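Local coordinates for protein UDP-glucose 4-epimerase (Campylobacter jejuni subsp. jejuni serotype O:2, PDB 7K3P) that probably interconverts UDP-glucose with UDP-galactose, and their N-acetylated counterparts, by epimerisation at C4 of the sugar with the help of bound NAD, at residues L121-T124 against C125-G129; F245-V248 against D249-S252. The protein carries 2 engineered substitutions. All blocks are in the same frame, centred on the assembly; numbering follows the deposited sequence.

Interaction 1: residues L121-T124 against C125-G129; sequences LIET and CLQTG
Glu123 reaches outward with CG anti to its backbone N (chi1 -179°), while Gln127, one turn on, turns CG back beside its own N (chi1 -77°); the two extended chains thus meet on one flank at the C-terminal end of helix 107-127, a helix of the NAD-binding Rossmann-type domain. They touch through NE2 of Gln127, 3.7 Å from CG of Glu123, with amide and carboxylate planes nearly parallel. CG of Gln127 also lies 3.4 Å from the backbone O of Glu123, which accepts Gln127 N at 3.0 Å, the regular helical bond. Next to them Leu126 sets CD1 4.4 Å from CG2 of Ile122, a loose apolar pair beside helix 161-179; Leu108 of the second subunit packs on both residues, and Met112 of that subunit on Glu123. The inner flank is lined by Leu121 and Cys125, which rest on Ile91 of strand 90-93, and Leu121 and Thr124 meet Phe83 of helix 76-86. The hydroxyl of Thr124 turns back along the helix to Asn120 O. Thr128 is the first residue to leave helical backbone angles, and Thr124 O draws weak bonds from Gln127 N and Thr128 N. A side-chain bond closes the last turn: OG1 of Thr128 donates to Thr124 O over 2.7 Å, with the hydroxyl oxygen tilted 32° from the carbonyl plane.

Interaction 2: residues F245-V248 against D249-S252; sequences FIHV and DDIS
A histidine N-cap starts helix 248-261 directly after strand 242-246. His247 occupies the cap position and its imidazole ND1 accepts the N-H of Asp249 at 2.9 Å, a fairly straight bond (161° at the hydrogen) with the donor tilted somewhat from the ring plane. With ND1 as acceptor, the ring proton most likely sits on NE2. CG of His247 stands anti to the backbone N, which swings the ring alongside Asp249; the two side chains point the same way, and OD2 of Asp249, which also binds a glycerol probably from the crystallisation liquor, comes 3.3 Å from CE1 of His247, where the carboxylate would be expected to polarise the ring C-H. His247 O accepts two first-turn amides: Ile251 N approaches it almost end-on at 3.1 Å, whereas Asp250 N, at 3.0 Å, comes from above the carbonyl plane. One residue along, Val248 O is likewise gripped twice by Ser252, by OG at 2.8 Å and by N at 3.0 Å, from opposite faces of its plane. Ile246 CG2 meets Ile251 CB at 4.1 Å, the side chains crossing at about a right angle. Asp250 turns its carboxylate to Tyr274 OH and to the backbone N of Lys326 and Tyr327; Tyr274 OH also bonds His247 N. At the end of strand 242-246, Ile246 makes backbone bonds to Asn192 and Ala194, beside the parallel strand 192-193, while helix 27-37 lies against the new helix, with Tyr27 on Val248, His31 on Asp249 and Ser252, and Thr32 OG1 bonded to the Ser252 hydroxyl.

How the interactions relate
The two contacts are the opposite ends of different helices: interaction 1 closes helix 107-127, and interaction 2 opens helix 248-261 later in the chain. They do not touch; their centres are about 29 Å apart and their nearest atoms about 17 Å. Neither contact's nearest side chain touches the bound NAD: Leu121 of interaction 1 is about 8 Å away and Ile246 of interaction 2 about 7 Å. Interaction 1 is the more peripheral, its centre about 23 Å from the chain centre, and meets the second subunit. Interaction 2, its centre about 8 Å from it, lies against helix 27-37, whose start carries part of what is probably the Rossmann-type glycine-rich motif; no other protein chain touches it.

Interaction 1: residues L121-T124 against C125-G129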
# COMPACT_ATOMS: atom_id res chain seq x y z
N LEU A 121 7.38 11.25 -0.33
CA LEU A 121 8.83 11.35 -0.24
C LEU A 121 9.49 10.72 -1.47
O LEU A 121 10.41 11.30 -2.06
CB LEU A 121 9.32 10.68 1.04
CG LEU A 121 10.69 11.00 1.60
CD1 LEU A 121 10.93 12.50 1.70
CD2 LEU A 121 10.83 10.36 2.99
N ILE A 122 9.03 9.54 -1.85
CA ILE A 122 9.58 8.87 -3.03
C ILE A 122 9.32 9.66 -4.30
O ILE A 122 10.24 9.85 -5.12
CB ILE A 122 9.05 7.43 -3.17
CG1 ILE A 122 9.55 6.57 -2.01
CG2 ILE A 122 9.46 6.82 -4.52
CD1 ILE A 122 8.71 5.27 -1.79
N GLU A 123 8.08 10.12 -4.49
CA GLU A 123 7.79 10.94 -5.66
C GLU A 123 8.71 12.15 -5.73
O GLU A 123 9.22 12.49 -6.80
CB GLU A 123 6.33 11.41 -5.70
CG GLU A 123 6.04 12.24 -6.96
CD GLU A 123 4.58 12.63 -7.07
OE1 GLU A 123 4.11 13.42 -6.22
OE2 GLU A 123 3.91 12.15 -8.01
N THR A 124 8.95 12.78 -4.58
CA THR A 124 9.81 13.95 -4.48
C THR A 124 11.28 13.60 -4.80
O THR A 124 11.98 14.38 -5.46
CB THR A 124 9.70 14.58 -3.08
OG1 THR A 124 8.36 15.08 -2.89
CG2 THR A 124 10.68 15.73 -2.91
N CYS A 125 11.75 12.45 -4.32
CA CYS A 125 13.10 11.99 -4.66
C CYS A 125 13.23 11.90 -6.17
O CYS A 125 14.20 12.40 -6.75
CB CYS A 125 13.42 10.61 -4.01
SG CYS A 125 13.71 10.75 -2.25
N LEU A 126 12.24 11.29 -6.80
CA LEU A 126 12.27 11.10 -8.25
C LEU A 126 12.27 12.43 -9.01
O LEU A 126 12.93 12.55 -10.05
CB LEU A 126 11.06 10.26 -8.69
CG LEU A 126 11.06 8.75 -8.41
CD1 LEU A 126 9.70 8.13 -8.74
CD2 LEU A 126 12.18 8.05 -9.21
N GLN A 127 11.54 13.41 -8.50
CA GLN A 127 11.38 14.69 -9.19
C GLN A 127 12.62 15.57 -9.06
O GLN A 127 12.85 16.43 -9.89
CB GLN A 127 10.13 15.43 -8.68
CG GLN A 127 8.83 14.85 -9.25
CD GLN A 127 7.57 15.46 -8.65
OE1 GLN A 127 7.62 16.18 -7.64
NE2 GLN A 127 6.43 15.17 -9.26
N THR A 128 13.39 15.34 -8.01
CA THR A 128 14.51 16.21 -7.67
C THR A 128 15.88 15.51 -7.73
O THR A 128 16.87 16.03 -7.20
CB THR A 128 14.33 16.81 -6.27
OG1 THR A 128 14.31 15.75 -5.30
CG2 THR A 128 13.01 17.59 -6.20
N GLY A 129 15.93 14.34 -8.37
CA GLY A 129 17.19 13.64 -8.59
C GLY A 129 17.85 13.00 -7.37
O GLY A 129 19.09 12.81 -7.34

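Interaction 2: residues F245-V248 against D249-S252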
# COMPACT_ATOMS: atom_id res chain seq x y z
N PHE A 245 17.71 -9.97 18.24
CA PHE A 245 17.81 -8.60 18.76
C PHE A 245 19.07 -7.94 18.20
O PHE A 245 20.01 -8.63 17.80
CB PHE A 245 17.88 -8.61 20.29
CG PHE A 245 16.80 -9.41 20.92
CD1 PHE A 245 15.53 -8.86 21.12
CD2 PHE A 245 17.03 -10.73 21.30
CE1 PHE A 245 14.52 -9.62 21.68
CE2 PHE A 245 16.02 -11.49 21.87
CZ PHE A 245 14.76 -10.93 22.06
N ILE A 246 19.10 -6.61 18.17
CA ILE A 246 20.26 -5.93 17.61
C ILE A 246 20.61 -4.64 18.36
O ILE A 246 19.72 -3.93 18.85
CB ILE A 246 20.10 -5.67 16.10
CG1 ILE A 246 21.45 -5.28 15.48
CG2 ILE A 246 19.02 -4.60 15.84
CD1 ILE A 246 21.46 -5.41 13.97
N HIS A 247 21.91 -4.36 18.46
CA HIS A 247 22.38 -3.15 19.14
C HIS A 247 22.08 -1.93 18.27
O HIS A 247 22.24 -1.98 17.05
CB HIS A 247 23.88 -3.26 19.42
CG HIS A 247 24.40 -2.19 20.33
ND1 HIS A 247 24.71 -0.92 19.89
CD2 HIS A 247 24.65 -2.19 21.66
CE1 HIS A 247 25.13 -0.19 20.90
NE2 HIS A 247 25.10 -0.94 21.99
N VAL A 248 21.65 -0.83 18.89
CA VAL A 248 21.28 0.36 18.11
C VAL A 248 22.42 0.87 17.23
O VAL A 248 22.17 1.42 16.15
CB VAL A 248 20.74 1.50 19.02
CG1 VAL A 248 21.81 1.97 20.01
CG2 VAL A 248 20.23 2.67 18.17
N ASP A 249 23.67 0.68 17.65
CA ASP A 249 24.79 1.19 16.87
C ASP A 249 25.14 0.26 15.70
O ASP A 249 25.76 0.69 14.72
CB ASP A 249 26.02 1.47 17.76
CG ASP A 249 25.87 2.76 18.58
OD1 ASP A 249 25.46 3.79 18.00
OD2 ASP A 249 26.14 2.73 19.80
N ASP A 250 24.73 -1.00 15.80
CA ASP A 250 24.94 -1.99 14.74
C ASP A 250 23.89 -1.90 13.64
O ASP A 250 24.19 -2.11 12.44
CB ASP A 250 24.96 -3.41 15.32
CG ASP A 250 26.25 -3.73 16.07
OD1 ASP A 250 27.29 -3.14 15.72
OD2 ASP A 250 26.22 -4.57 17.00
N ILE A 251 22.65 -1.65 14.02
CA ILE A 251 21.65 -1.38 12.98
C ILE A 251 21.99 -0.02 12.36
O ILE A 251 21.85 0.17 11.15
CB ILE A 251 20.19 -1.44 13.52
CG1 ILE A 251 19.19 -1.11 12.41
CG2 ILE A 251 20.01 -0.52 14.72
CD1 ILE A 251 19.32 -2.02 11.21
N SER A 252 22.47 0.91 13.18
CA SER A 252 22.88 2.21 12.65
C SER A 252 23.97 2.04 11.59
O SER A 252 23.84 2.57 10.49
CB SER A 252 23.34 3.15 13.77
OG SER A 252 22.23 3.64 14.49